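Local coordinates for transcriptional regulator, SorC family (Enterococcus faecalis, PDB 2O0M), which probably regulates transcription by binding DNA under the control of a carbohydrate effector, at residues T102-I107 and A315-M320; V157-G162 and S192-N197; F273-D278 and I287-L292; S125-V130 and I330-A335. One frame throughout, in Å; residues are numbered along the deposited sequence.

Interaction 1: T102-I107 and A315-M320. With PO4 (phosphate ion), chain C.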
loop_
_atom_site.group_PDB
_atom_site.type_symbol
_atom_site.label_atom_id
_atom_site.label_comp_id
_atom_site.label_asym_id
_atom_site.label_seq_id
_atom_site.Cartn_x
_atom_site.Cartn_y
_atom_site.Cartn_z
ATOM N N THR A 102 -7.977 7.928 15.155
ATOM C CA THR A 102 -8.329 6.516 15.331
ATOM C C THR A 102 -9.831 6.354 15.563
ATOM O O THR A 102 -10.441 5.435 15.043
ATOM C CB THR A 102 -7.575 5.828 16.494
ATOM O OG1 THR A 102 -8.006 6.372 17.744
ATOM C CG2 THR A 102 -6.090 6.018 16.355
ATOM N N GLN A 103 -10.415 7.262 16.342
ATOM C CA GLN A 103 -11.842 7.212 16.644
ATOM C C GLN A 103 -12.698 7.586 15.442
ATOM O O GLN A 103 -13.767 7.022 15.237
ATOM C CB GLN A 103 -12.148 8.101 17.853
ATOM C CG GLN A 103 -11.474 7.556 19.106
ATOM C CD GLN A 103 -11.911 8.239 20.387
ATOM O OE1 GLN A 103 -12.343 9.388 20.378
ATOM N NE2 GLN A 103 -11.804 7.523 21.500
ATOM N N TYR A 104 -12.213 8.520 14.632
ATOM C CA TYR A 104 -12.935 8.930 13.430
ATOM C C TYR A 104 -13.151 7.733 12.504
ATOM O O TYR A 104 -14.230 7.562 11.939
ATOM C CB TYR A 104 -12.158 10.034 12.704
ATOM C CG TYR A 104 -12.863 10.646 11.518
ATOM C CD1 TYR A 104 -12.719 10.109 10.241
ATOM C CD2 TYR A 104 -13.652 11.779 11.663
ATOM C CE1 TYR A 104 -13.365 10.669 9.148
ATOM C CE2 TYR A 104 -14.289 12.352 10.577
ATOM C CZ TYR A 104 -14.139 11.794 9.323
ATOM O OH TYR A 104 -14.777 12.369 8.252
ATOM N N PHE A 105 -12.124 6.899 12.365
ATOM C CA PHE A 105 -12.172 5.764 11.434
ATOM C C PHE A 105 -12.529 4.441 12.098
ATOM O O PHE A 105 -12.854 3.467 11.407
ATOM C CB PHE A 105 -10.842 5.628 10.688
ATOM C CG PHE A 105 -10.571 6.761 9.749
ATOM C CD1 PHE A 105 -9.460 7.580 9.920
ATOM C CD2 PHE A 105 -11.441 7.026 8.702
ATOM C CE1 PHE A 105 -9.222 8.629 9.054
ATOM C CE2 PHE A 105 -11.205 8.089 7.841
ATOM C CZ PHE A 105 -10.100 8.883 8.020
ATOM N N GLY A 106 -12.470 4.397 13.422
ATOM C CA GLY A 106 -12.694 3.151 14.146
ATOM C C GLY A 106 -11.585 2.128 13.966
ATOM O O GLY A 106 -11.859 0.928 13.944
ATOM N N ILE A 107 -10.331 2.586 13.880
ATOM C CA ILE A 107 -9.168 1.708 13.651
ATOM C C ILE A 107 -8.277 1.560 14.891
ATOM O O ILE A 107 -8.549 2.185 15.905
ATOM C CB ILE A 107 -8.327 2.198 12.436
ATOM C CG1 ILE A 107 -7.858 3.646 12.655
ATOM C CG2 ILE A 107 -9.156 2.100 11.170
ATOM C CD1 ILE A 107 -6.781 4.097 11.685
ATOM N N ALA A 315 -9.125 11.144 -0.362
ATOM C CA ALA A 315 -8.831 9.751 -0.726
ATOM C C ALA A 315 -8.723 8.884 0.526
ATOM O O ALA A 315 -9.222 7.755 0.562
ATOM C CB ALA A 315 -7.551 9.673 -1.525
ATOM N N ILE A 316 -8.043 9.403 1.543
ATOM C CA ILE A 316 -7.898 8.693 2.820
ATOM C C ILE A 316 -9.271 8.387 3.432
ATOM O O ILE A 316 -9.558 7.252 3.809
ATOM C CB ILE A 316 -7.024 9.487 3.816
ATOM C CG1 ILE A 316 -5.571 9.515 3.329
ATOM C CG2 ILE A 316 -7.088 8.874 5.208
ATOM C CD1 ILE A 316 -4.722 10.601 4.002
ATOM N N ARG A 317 -10.129 9.394 3.496
ATOM C CA ARG A 317 -11.488 9.200 4.019
ATOM C C ARG A 317 -12.252 8.113 3.253
ATOM O O ARG A 317 -12.920 7.276 3.849
ATOM C CB ARG A 317 -12.276 10.507 3.956
ATOM C CG ARG A 317 -11.868 11.517 5.001
ATOM C CD ARG A 317 -12.383 12.891 4.649
ATOM N NE ARG A 317 -13.827 12.883 4.411
ATOM C CZ ARG A 317 -14.447 13.643 3.510
ATOM N NH1 ARG A 317 -13.769 14.503 2.753
ATOM N NH2 ARG A 317 -15.762 13.554 3.361
ATOM N N ALA A 318 -12.140 8.121 1.933
ATOM C CA ALA A 318 -12.933 7.218 1.102
ATOM C C ALA A 318 -12.467 5.774 1.244
ATOM O O ALA A 318 -13.282 4.848 1.327
ATOM C CB ALA A 318 -12.892 7.655 -0.346
ATOM N N TYR A 319 -11.153 5.572 1.263
ATOM C CA TYR A 319 -10.626 4.216 1.411
ATOM C C TYR A 319 -10.821 3.726 2.847
ATOM O O TYR A 319 -11.207 2.581 3.069
ATOM C CB TYR A 319 -9.136 4.099 1.043
ATOM C CG TYR A 319 -8.621 2.755 1.492
ATOM C CD1 TYR A 319 -8.926 1.598 0.771
ATOM C CD2 TYR A 319 -7.940 2.613 2.695
ATOM C CE1 TYR A 319 -8.519 0.338 1.211
ATOM C CE2 TYR A 319 -7.527 1.367 3.142
ATOM C CZ TYR A 319 -7.813 0.232 2.405
ATOM O OH TYR A 319 -7.402 -1.007 2.873
HETATM N N MSE A 320 -10.521 4.572 3.824
HETATM C CA MSE A 320 -10.459 4.102 5.205
HETATM C C MSE A 320 -11.824 3.662 5.745
HETATM O O MSE A 320 -11.885 2.921 6.736
HETATM C CB MSE A 320 -9.789 5.153 6.107
HETATM C CG MSE A 320 -8.303 5.343 5.826
HETATM SE SE MSE A 320 -7.196 3.801 6.236
HETATM C CE MSE A 320 -7.791 3.568 8.046
HETATM P P PO4 C . -16.373 10.648 5.613
HETATM O O1 PO4 C . -17.327 11.340 4.669
HETATM O O2 PO4 C . -15.976 11.516 6.777
HETATM O O3 PO4 C . -17.031 9.393 6.120
HETATM O O4 PO4 C . -15.132 10.270 4.857
#

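Interaction 2: V157-G162 and S192-N197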
loop_
_atom_site.group_PDB
_atom_site.type_symbol
_atom_site.label_atom_id
_atom_site.label_comp_id
_atom_site.label_asym_id
_atom_site.label_seq_id
_atom_site.Cartn_x
_atom_site.Cartn_y
_atom_site.Cartn_z
ATOM N N VAL A 157 9.228 5.846 1.340
ATOM C CA VAL A 157 9.228 5.097 2.581
ATOM C C VAL A 157 10.283 3.996 2.548
ATOM O O VAL A 157 11.084 3.858 3.475
ATOM C CB VAL A 157 7.836 4.470 2.862
ATOM C CG1 VAL A 157 7.936 3.426 3.974
ATOM C CG2 VAL A 157 6.824 5.559 3.220
ATOM N N ALA A 158 10.281 3.204 1.476
ATOM C CA ALA A 158 11.203 2.081 1.355
ATOM C C ALA A 158 12.663 2.544 1.442
ATOM O O ALA A 158 13.475 1.932 2.137
ATOM C CB ALA A 158 10.957 1.319 0.064
ATOM N N GLU A 159 12.984 3.638 0.763
ATOM C CA GLU A 159 14.364 4.160 0.738
ATOM C C GLU A 159 14.843 4.570 2.129
ATOM O O GLU A 159 16.053 4.639 2.384
ATOM C CB GLU A 159 14.456 5.362 -0.204
ATOM C CG GLU A 159 14.250 5.027 -1.668
ATOM C CD GLU A 159 15.407 4.249 -2.288
ATOM O OE1 GLU A 159 16.500 4.173 -1.661
ATOM O OE2 GLU A 159 15.219 3.731 -3.417
ATOM N N ASN A 160 13.899 4.835 3.029
ATOM C CA ASN A 160 14.201 5.386 4.350
ATOM C C ASN A 160 13.923 4.429 5.511
ATOM O O ASN A 160 13.730 4.857 6.657
ATOM C CB ASN A 160 13.437 6.700 4.517
ATOM C CG ASN A 160 14.039 7.825 3.694
ATOM O OD1 ASN A 160 15.068 8.384 4.066
ATOM N ND2 ASN A 160 13.394 8.177 2.585
HETATM N N MSE A 161 13.956 3.131 5.231
HETATM C CA MSE A 161 13.744 2.117 6.264
HETATM C C MSE A 161 15.042 1.776 6.988
HETATM O O MSE A 161 16.131 1.938 6.430
HETATM C CB MSE A 161 13.199 0.845 5.647
HETATM C CG MSE A 161 11.950 1.065 4.903
HETATM SE SE MSE A 161 10.540 1.248 6.149
HETATM C CE MSE A 161 10.337 -0.638 6.816
ATOM N N GLY A 162 14.900 1.270 8.208
ATOM C CA GLY A 162 16.018 0.778 9.013
ATOM C C GLY A 162 15.923 -0.725 9.181
ATOM O O GLY A 162 15.031 -1.374 8.638
ATOM N N SER A 192 9.636 -3.628 -2.996
ATOM C CA SER A 192 9.980 -4.854 -2.248
ATOM C C SER A 192 11.493 -5.030 -2.132
ATOM O O SER A 192 12.027 -5.368 -1.054
ATOM C CB SER A 192 9.390 -6.091 -2.938
ATOM O OG SER A 192 7.976 -6.000 -3.010
ATOM N N ALA A 193 12.188 -4.783 -3.241
ATOM C CA ALA A 193 13.634 -4.983 -3.294
ATOM C C ALA A 193 14.344 -3.980 -2.413
ATOM O O ALA A 193 15.276 -4.331 -1.670
ATOM C CB ALA A 193 14.134 -4.900 -4.717
ATOM N N VAL A 194 13.896 -2.733 -2.477
ATOM C CA VAL A 194 14.485 -1.678 -1.655
ATOM C C VAL A 194 14.229 -1.943 -0.173
ATOM O O VAL A 194 15.146 -1.850 0.660
ATOM C CB VAL A 194 13.986 -0.276 -2.073
ATOM C CG1 VAL A 194 14.474 0.796 -1.089
ATOM C CG2 VAL A 194 14.475 0.036 -3.486
HETATM N N MSE A 195 12.989 -2.276 0.166
HETATM C CA MSE A 195 12.666 -2.574 1.562
HETATM C C MSE A 195 13.525 -3.714 2.074
HETATM O O MSE A 195 14.042 -3.654 3.184
HETATM C CB MSE A 195 11.196 -2.948 1.713
HETATM C CG MSE A 195 10.259 -1.798 1.584
HETATM SE SE MSE A 195 8.613 -2.103 2.633
HETATM C CE MSE A 195 7.933 -0.304 2.486
ATOM N N ALA A 196 13.685 -4.750 1.260
ATOM C CA ALA A 196 14.490 -5.897 1.669
ATOM C C ALA A 196 15.915 -5.451 1.970
ATOM O O ALA A 196 16.479 -5.787 3.018
ATOM C CB ALA A 196 14.481 -6.966 0.604
ATOM N N ASN A 197 16.484 -4.665 1.057
ATOM C CA ASN A 197 17.840 -4.160 1.224
ATOM C C ASN A 197 17.992 -3.336 2.484
ATOM O O ASN A 197 18.874 -3.593 3.289
ATOM C CB ASN A 197 18.269 -3.315 0.028
ATOM C CG ASN A 197 19.682 -2.766 0.185
ATOM O OD1 ASN A 197 20.649 -3.527 0.313
ATOM N ND2 ASN A 197 19.810 -1.450 0.191
#

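Interaction 3: F273-D278 and I287-L292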
loop_
_atom_site.group_PDB
_atom_site.type_symbol
_atom_site.label_atom_id
_atom_site.label_comp_id
_atom_site.label_asym_id
_atom_site.label_seq_id
_atom_site.Cartn_x
_atom_site.Cartn_y
_atom_site.Cartn_z
ATOM N N PHE A 273 -4.746 -1.033 -3.915
ATOM C CA PHE A 273 -4.638 -2.440 -4.371
ATOM C C PHE A 273 -5.312 -2.711 -5.723
ATOM O O PHE A 273 -5.629 -3.865 -6.043
ATOM C CB PHE A 273 -5.205 -3.417 -3.341
ATOM C CG PHE A 273 -4.713 -3.217 -1.950
ATOM C CD1 PHE A 273 -3.455 -3.639 -1.574
ATOM C CD2 PHE A 273 -5.538 -2.660 -0.993
ATOM C CE1 PHE A 273 -3.018 -3.460 -0.254
ATOM C CE2 PHE A 273 -5.098 -2.483 0.310
ATOM C CZ PHE A 273 -3.854 -2.879 0.666
ATOM N N GLY A 274 -5.524 -1.672 -6.525
ATOM C CA GLY A 274 -6.207 -1.836 -7.805
ATOM C C GLY A 274 -7.718 -1.832 -7.703
ATOM O O GLY A 274 -8.413 -2.276 -8.647
ATOM N N TYR A 275 -8.222 -1.362 -6.562
ATOM C CA TYR A 275 -9.646 -1.070 -6.377
ATOM C C TYR A 275 -9.839 0.428 -6.312
ATOM O O TYR A 275 -9.004 1.135 -5.741
ATOM C CB TYR A 275 -10.183 -1.687 -5.082
ATOM C CG TYR A 275 -10.008 -3.192 -5.000
ATOM C CD1 TYR A 275 -11.025 -4.061 -5.369
ATOM C CD2 TYR A 275 -8.810 -3.743 -4.563
ATOM C CE1 TYR A 275 -10.856 -5.435 -5.297
ATOM C CE2 TYR A 275 -8.625 -5.108 -4.491
ATOM C CZ TYR A 275 -9.647 -5.959 -4.845
ATOM O OH TYR A 275 -9.443 -7.321 -4.757
ATOM N N PHE A 276 -10.946 0.910 -6.882
ATOM C CA PHE A 276 -11.277 2.334 -6.846
ATOM C C PHE A 276 -12.537 2.572 -6.032
ATOM O O PHE A 276 -13.508 1.848 -6.187
ATOM C CB PHE A 276 -11.437 2.869 -8.268
ATOM C CG PHE A 276 -10.153 2.876 -9.032
ATOM C CD1 PHE A 276 -9.377 4.024 -9.078
ATOM C CD2 PHE A 276 -9.673 1.716 -9.632
ATOM C CE1 PHE A 276 -8.178 4.035 -9.739
ATOM C CE2 PHE A 276 -8.452 1.716 -10.292
ATOM C CZ PHE A 276 -7.708 2.870 -10.348
ATOM N N PHE A 277 -12.502 3.591 -5.175
ATOM C CA PHE A 277 -13.567 3.845 -4.196
ATOM C C PHE A 277 -14.170 5.239 -4.375
ATOM O O PHE A 277 -13.447 6.211 -4.552
ATOM C CB PHE A 277 -13.018 3.740 -2.773
ATOM C CG PHE A 277 -12.309 2.444 -2.486
ATOM C CD1 PHE A 277 -12.968 1.395 -1.842
ATOM C CD2 PHE A 277 -10.975 2.271 -2.847
ATOM C CE1 PHE A 277 -12.311 0.210 -1.574
ATOM C CE2 PHE A 277 -10.321 1.082 -2.588
ATOM C CZ PHE A 277 -10.995 0.040 -1.953
ATOM N N ASP A 278 -15.496 5.341 -4.306
ATOM C CA ASP A 278 -16.130 6.655 -4.285
ATOM C C ASP A 278 -16.165 7.181 -2.848
ATOM O O ASP A 278 -15.681 6.507 -1.935
ATOM C CB ASP A 278 -17.516 6.641 -4.961
ATOM C CG ASP A 278 -18.546 5.807 -4.216
ATOM O OD1 ASP A 278 -18.356 5.500 -3.024
ATOM O OD2 ASP A 278 -19.574 5.463 -4.838
ATOM N N ILE A 287 -9.431 -3.430 -11.212
ATOM C CA ILE A 287 -8.662 -3.954 -12.342
ATOM C C ILE A 287 -8.542 -5.471 -12.194
ATOM O O ILE A 287 -8.784 -6.009 -11.104
ATOM C CB ILE A 287 -7.263 -3.298 -12.456
ATOM C CG1 ILE A 287 -6.403 -3.599 -11.216
ATOM C CG2 ILE A 287 -7.406 -1.783 -12.673
ATOM C CD1 ILE A 287 -4.976 -3.176 -11.357
ATOM N N PRO A 288 -8.189 -6.178 -13.284
ATOM C CA PRO A 288 -8.020 -7.626 -13.135
ATOM C C PRO A 288 -6.987 -7.985 -12.061
ATOM O O PRO A 288 -5.926 -7.368 -11.981
ATOM C CB PRO A 288 -7.582 -8.070 -14.536
ATOM C CG PRO A 288 -8.165 -7.033 -15.443
ATOM C CD PRO A 288 -7.963 -5.750 -14.676
ATOM N N ARG A 289 -7.325 -8.961 -11.224
ATOM C CA ARG A 289 -6.547 -9.236 -10.017
ATOM C C ARG A 289 -5.424 -10.219 -10.288
ATOM O O ARG A 289 -5.644 -11.294 -10.857
ATOM C CB ARG A 289 -7.428 -9.799 -8.904
ATOM C CG ARG A 289 -6.642 -10.262 -7.688
ATOM C CD ARG A 289 -7.561 -10.665 -6.555
ATOM N NE ARG A 289 -8.320 -11.884 -6.875
ATOM C CZ ARG A 289 -7.897 -13.126 -6.637
ATOM N NH1 ARG A 289 -6.715 -13.353 -6.074
ATOM N NH2 ARG A 289 -8.671 -14.162 -6.955
ATOM N N ILE A 290 -4.223 -9.838 -9.868
ATOM C CA ILE A 290 -3.084 -10.733 -9.826
ATOM C C ILE A 290 -2.463 -10.541 -8.455
ATOM O O ILE A 290 -1.703 -9.607 -8.261
ATOM C CB ILE A 290 -2.047 -10.413 -10.906
ATOM C CG1 ILE A 290 -2.718 -10.298 -12.280
ATOM C CG2 ILE A 290 -0.942 -11.476 -10.895
ATOM C CD1 ILE A 290 -1.805 -9.813 -13.380
ATOM N N GLY A 291 -2.822 -11.396 -7.505
ATOM C CA GLY A 291 -2.335 -11.267 -6.126
ATOM C C GLY A 291 -3.466 -11.045 -5.124
ATOM O O GLY A 291 -4.541 -11.623 -5.239
ATOM N N LEU A 292 -3.226 -10.179 -4.150
ATOM C CA LEU A 292 -4.101 -10.051 -2.986
ATOM C C LEU A 292 -5.548 -9.706 -3.310
ATOM O O LEU A 292 -5.811 -8.823 -4.116
ATOM C CB LEU A 292 -3.547 -8.963 -2.054
ATOM C CG LEU A 292 -4.470 -8.583 -0.896
ATOM C CD1 LEU A 292 -4.221 -9.485 0.313
ATOM C CD2 LEU A 292 -4.321 -7.122 -0.525
HETATM O O HOH W 1 -8.273 -5.212 -8.565
#

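Interaction 4: S125-V130 and I330-A335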
loop_
_atom_site.group_PDB
_atom_site.type_symbol
_atom_site.label_atom_id
_atom_site.label_comp_id
_atom_site.label_asym_id
_atom_site.label_seq_id
_atom_site.Cartn_x
_atom_site.Cartn_y
_atom_site.Cartn_z
ATOM N N SER A 125 10.526 10.690 4.525
ATOM C CA SER A 125 11.644 10.032 5.205
ATOM C C SER A 125 11.231 9.627 6.618
ATOM O O SER A 125 11.507 8.510 7.066
ATOM C CB SER A 125 12.884 10.953 5.234
ATOM O OG SER A 125 13.848 10.502 6.174
ATOM N N ASP A 126 10.565 10.541 7.315
ATOM C CA ASP A 126 9.992 10.257 8.628
ATOM C C ASP A 126 8.998 9.101 8.588
ATOM O O ASP A 126 8.954 8.298 9.518
ATOM C CB ASP A 126 9.310 11.495 9.212
ATOM C CG ASP A 126 10.293 12.600 9.569
ATOM O OD1 ASP A 126 11.490 12.317 9.775
ATOM O OD2 ASP A 126 9.851 13.756 9.640
ATOM N N PHE A 127 8.211 9.003 7.519
ATOM C CA PHE A 127 7.312 7.831 7.371
ATOM C C PHE A 127 8.115 6.525 7.368
ATOM O O PHE A 127 7.648 5.509 7.884
ATOM C CB PHE A 127 6.464 7.885 6.093
ATOM C CG PHE A 127 5.335 8.898 6.093
ATOM C CD1 PHE A 127 4.867 9.517 7.250
ATOM C CD2 PHE A 127 4.712 9.204 4.892
ATOM C CE1 PHE A 127 3.822 10.428 7.195
ATOM C CE2 PHE A 127 3.674 10.109 4.834
ATOM C CZ PHE A 127 3.221 10.718 5.993
ATOM N N GLY A 128 9.304 6.546 6.767
ATOM C CA GLY A 128 10.214 5.395 6.782
ATOM C C GLY A 128 10.622 5.005 8.187
ATOM O O GLY A 128 10.582 3.844 8.561
ATOM N N ASP A 129 11.037 5.987 8.973
ATOM C CA ASP A 129 11.378 5.761 10.381
ATOM C C ASP A 129 10.201 5.161 11.140
ATOM O O ASP A 129 10.355 4.192 11.893
ATOM C CB ASP A 129 11.785 7.080 11.061
ATOM C CG ASP A 129 13.215 7.490 10.765
ATOM O OD1 ASP A 129 13.969 6.716 10.143
ATOM O OD2 ASP A 129 13.591 8.606 11.183
ATOM N N VAL A 130 9.021 5.735 10.932
ATOM C CA VAL A 130 7.827 5.320 11.661
ATOM C C VAL A 130 7.443 3.907 11.242
ATOM O O VAL A 130 7.110 3.067 12.089
ATOM C CB VAL A 130 6.644 6.304 11.435
ATOM C CG1 VAL A 130 5.368 5.791 12.089
ATOM C CG2 VAL A 130 6.990 7.697 11.997
ATOM N N ILE A 330 -0.474 5.494 9.163
ATOM C CA ILE A 330 0.633 6.448 9.307
ATOM C C ILE A 330 0.329 7.612 8.379
ATOM O O ILE A 330 0.171 7.433 7.172
ATOM C CB ILE A 330 1.991 5.845 8.929
ATOM C CG1 ILE A 330 2.278 4.633 9.821
ATOM C CG2 ILE A 330 3.087 6.913 9.037
ATOM C CD1 ILE A 330 3.491 3.839 9.443
ATOM N N THR A 331 0.239 8.805 8.947
ATOM C CA THR A 331 -0.152 9.974 8.185
ATOM C C THR A 331 0.563 11.204 8.745
ATOM O O THR A 331 1.457 11.091 9.592
ATOM C CB THR A 331 -1.696 10.125 8.212
ATOM O OG1 THR A 331 -2.124 11.100 7.249
ATOM C CG2 THR A 331 -2.225 10.460 9.609
ATOM N N ASP A 332 0.177 12.371 8.269
ATOM C CA ASP A 332 0.790 13.598 8.778
ATOM C C ASP A 332 -0.242 14.597 9.267
ATOM O O ASP A 332 -1.444 14.388 9.130
ATOM C CB ASP A 332 1.774 14.204 7.771
ATOM C CG ASP A 332 1.149 14.531 6.430
ATOM O OD1 ASP A 332 -0.085 14.661 6.338
ATOM O OD2 ASP A 332 1.920 14.678 5.455
ATOM N N GLU A 333 0.255 15.663 9.886
ATOM C CA GLU A 333 -0.599 16.695 10.444
ATOM C C GLU A 333 -1.462 17.329 9.370
ATOM O O GLU A 333 -2.616 17.656 9.612
ATOM C CB GLU A 333 0.235 17.794 11.116
ATOM C CG GLU A 333 0.833 17.415 12.459
ATOM C CD GLU A 333 1.482 18.612 13.165
ATOM O OE1 GLU A 333 2.456 19.176 12.620
ATOM O OE2 GLU A 333 1.018 18.992 14.266
ATOM N N ALA A 334 -0.901 17.524 8.185
ATOM C CA ALA A 334 -1.643 18.205 7.133
ATOM C C ALA A 334 -2.882 17.402 6.736
ATOM O O ALA A 334 -3.972 17.955 6.587
ATOM C CB ALA A 334 -0.763 18.473 5.954
ATOM N N ALA A 335 -2.729 16.090 6.610
ATOM C CA ALA A 335 -3.870 15.239 6.280
ATOM C C ALA A 335 -4.878 15.187 7.428
ATOM O O ALA A 335 -6.076 15.353 7.213
ATOM C CB ALA A 335 -3.405 13.839 5.922
#

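Interaction 1: T102-I107 and A315-M320
Where the end of helix 96-105 meets the last turns of helix 313-320, the ring of F105 is pressed against M320, a selenomethionine. M320 CB sits over one face, 3.9 Å from the centroid of the F105 ring and 24° off its normal, which meets the geometry of a CH-pi contact; Y104 CD1 lies against the opposite face. With CG anti to its own carbonyl carbon (chi1 -67°), F105 extends toward the second helix, so that F105 CZ comes to 4.1 Å from I316 CG2. This helix pair belongs to the putative sugar-binding domain, and I339 of helix 333-339 packs beside it, touching Y104, F105 and I316. Past the helix end, where G106 turns to positive phi, I107 joins the contact: the M320 chain, bent at both chi2 and chi3, brings CE to 3.7 Å from I107 CG2. On the more exposed side R317 holds a phosphate ion, probably from the crystallisation liquor. R317 NH2 gives a nearly straight bond to PO4 O1 (3.0 Å, 166°), while R317 NE reaches PO4 O4 at 3.0 Å by a more bent one, with O4 near the guanidinium plane. The Y104 hydroxyl lies too close to the ion in the model to interpret.

Interaction 2: V157-G162 and S192-N197
The CA atoms of A158 and M195 lie 4.9 Å apart, as the last turn of helix 152-159 meets the middle of helix 188-199. Each helix follows a strand of the parallel part of the mixed sheet: 152-159 makes the beta-alpha-beta crossover from strand 142-148 to its neighbour 169-175, and 188-199 leads on to strand 202-203, an order consistent with the Rossmann-like clan of the domain. So close an approach rests on the small side chain of A158, which points into the second helix. A158 CB meets M195 CG at 3.5 Å and V194 CG1 at 3.7 Å, and thus sits against two consecutive residues. Beyond CG the M195 chain runs extended, carrying CE to 4.0 Å from V157 CG1. M195 also touches V148 and F173 of the sheet, whereas V157 reaches F127 and L131 of helix 122-138, so this part of the contact is buried between sheet and helices. V194 works nearer the surface. Its CG1 stands anti to the backbone N (chi1 173°), which directs that methyl to the end of the first helix, 3.6 Å from A158 O. E159 starts out away from helix 188-199, but the bend at chi2 (-71°) folds its carboxylate back across the valine, and E159 OE2 ends 3.8 Å from V194 CG2.

Interaction 3: F273-D278 and I287-L292
G274 and I287 form the tight part of this contact: I287 N donates to G274 O at 3.0 Å, with an N-H...O angle of 166°. The pair keeps the antiparallel register of strands 275-277 and 283-286, in which F276 bonds to Y285, and so continues the same pairing. F273 and G274 have phi values of 60° and 83° and lie between strands 270-272 and 275-277, as in a type I' beta turn. Because glycine presents no side chain, I287 CG1 settles 3.8 Å from G274 CA. A second close point lies at L292, whose CD2 rests over one face of the F273 ring, 4.1 Å from the ring centroid, a CH-pi contact toward the interior, where both residues also touch L297. Between these points the contact is looser. Y275 OH stays 4.0 Å from L292 O; the hydroxyl is hydrogen-bonded to L294 N, and L292 O accepts from R177 NE. R289, which is exposed, turns to its own segment instead, R289 NH1 meeting G291 O at 2.9 Å in the guanidinium plane. A water beneath the Y275 ring donates to G274 O (2.9 Å) and to I287 O (2.7 Å). G274 O therefore accepts two bonds, and the water's two protons tie together two carbonyls that could not bond to each other directly.

Interaction 4: S125-V130 and I330-A335
The F127 ring overlaps three successive residues of strand 328-332. F127 CD1 lies 3.6 Å from I330 CG2, F127 CE1 approaches T331 O at 3.4 Å near the ring plane, and F127 CZ is 4.2 Å from D332 CB. The carbonyl thus faces aromatic C-H groups at the ring edge; its approach is probably mildly favourable, since the hydrogens round the ring edge carry partial positive charge. One turn later V130 CG1 packs on I330 CD1 at 3.8 Å, the two side chains lying alongside and pointing opposite ways. These contacts lay helix 122-138 over a parallel stretch of the domain's mixed sheet: its local axis passes 9.4 Å from that of strand 330-332 and runs at 148° to it, roughly antiparallel. Strand 328-332 lies between strands 109-113 and 302-306, and the helix touches both neighbours, V130 on I111 and V113, F127 on I306. At D332 the strand gives way to helix 333-339, with this residue as N-cap. D332 CG stands between the backbone N and the carbonyl carbon (chi1 58°), from where OD1 accepts from A335 N at 3.0 Å. The same oxygen takes a bond from G309 N, while D332 OD2 is held by S117 OG.

How the interactions relate
All four contacts lie in the putative sugar-binding domain, around one mixed sheet. Interactions 1 and 4 alternate along the chain, each joining an early helix to elements near the C-terminal end, and meet where I316 packs on A335. Interaction 2 is nested within both loops and touches interaction 4 through V157 and F127, and through N160 and S125. Interaction 3, which follows it in sequence, is likewise nested and touches interaction 1, where Y319 packs on F273 and F277. Interactions 2 and 3 lie on opposite sides of the chain centre, their centres about 23 Å apart. The contacts form a touching series, 2-4-1-3, in which 1 and 4 join the first and last parts of the modelled domain.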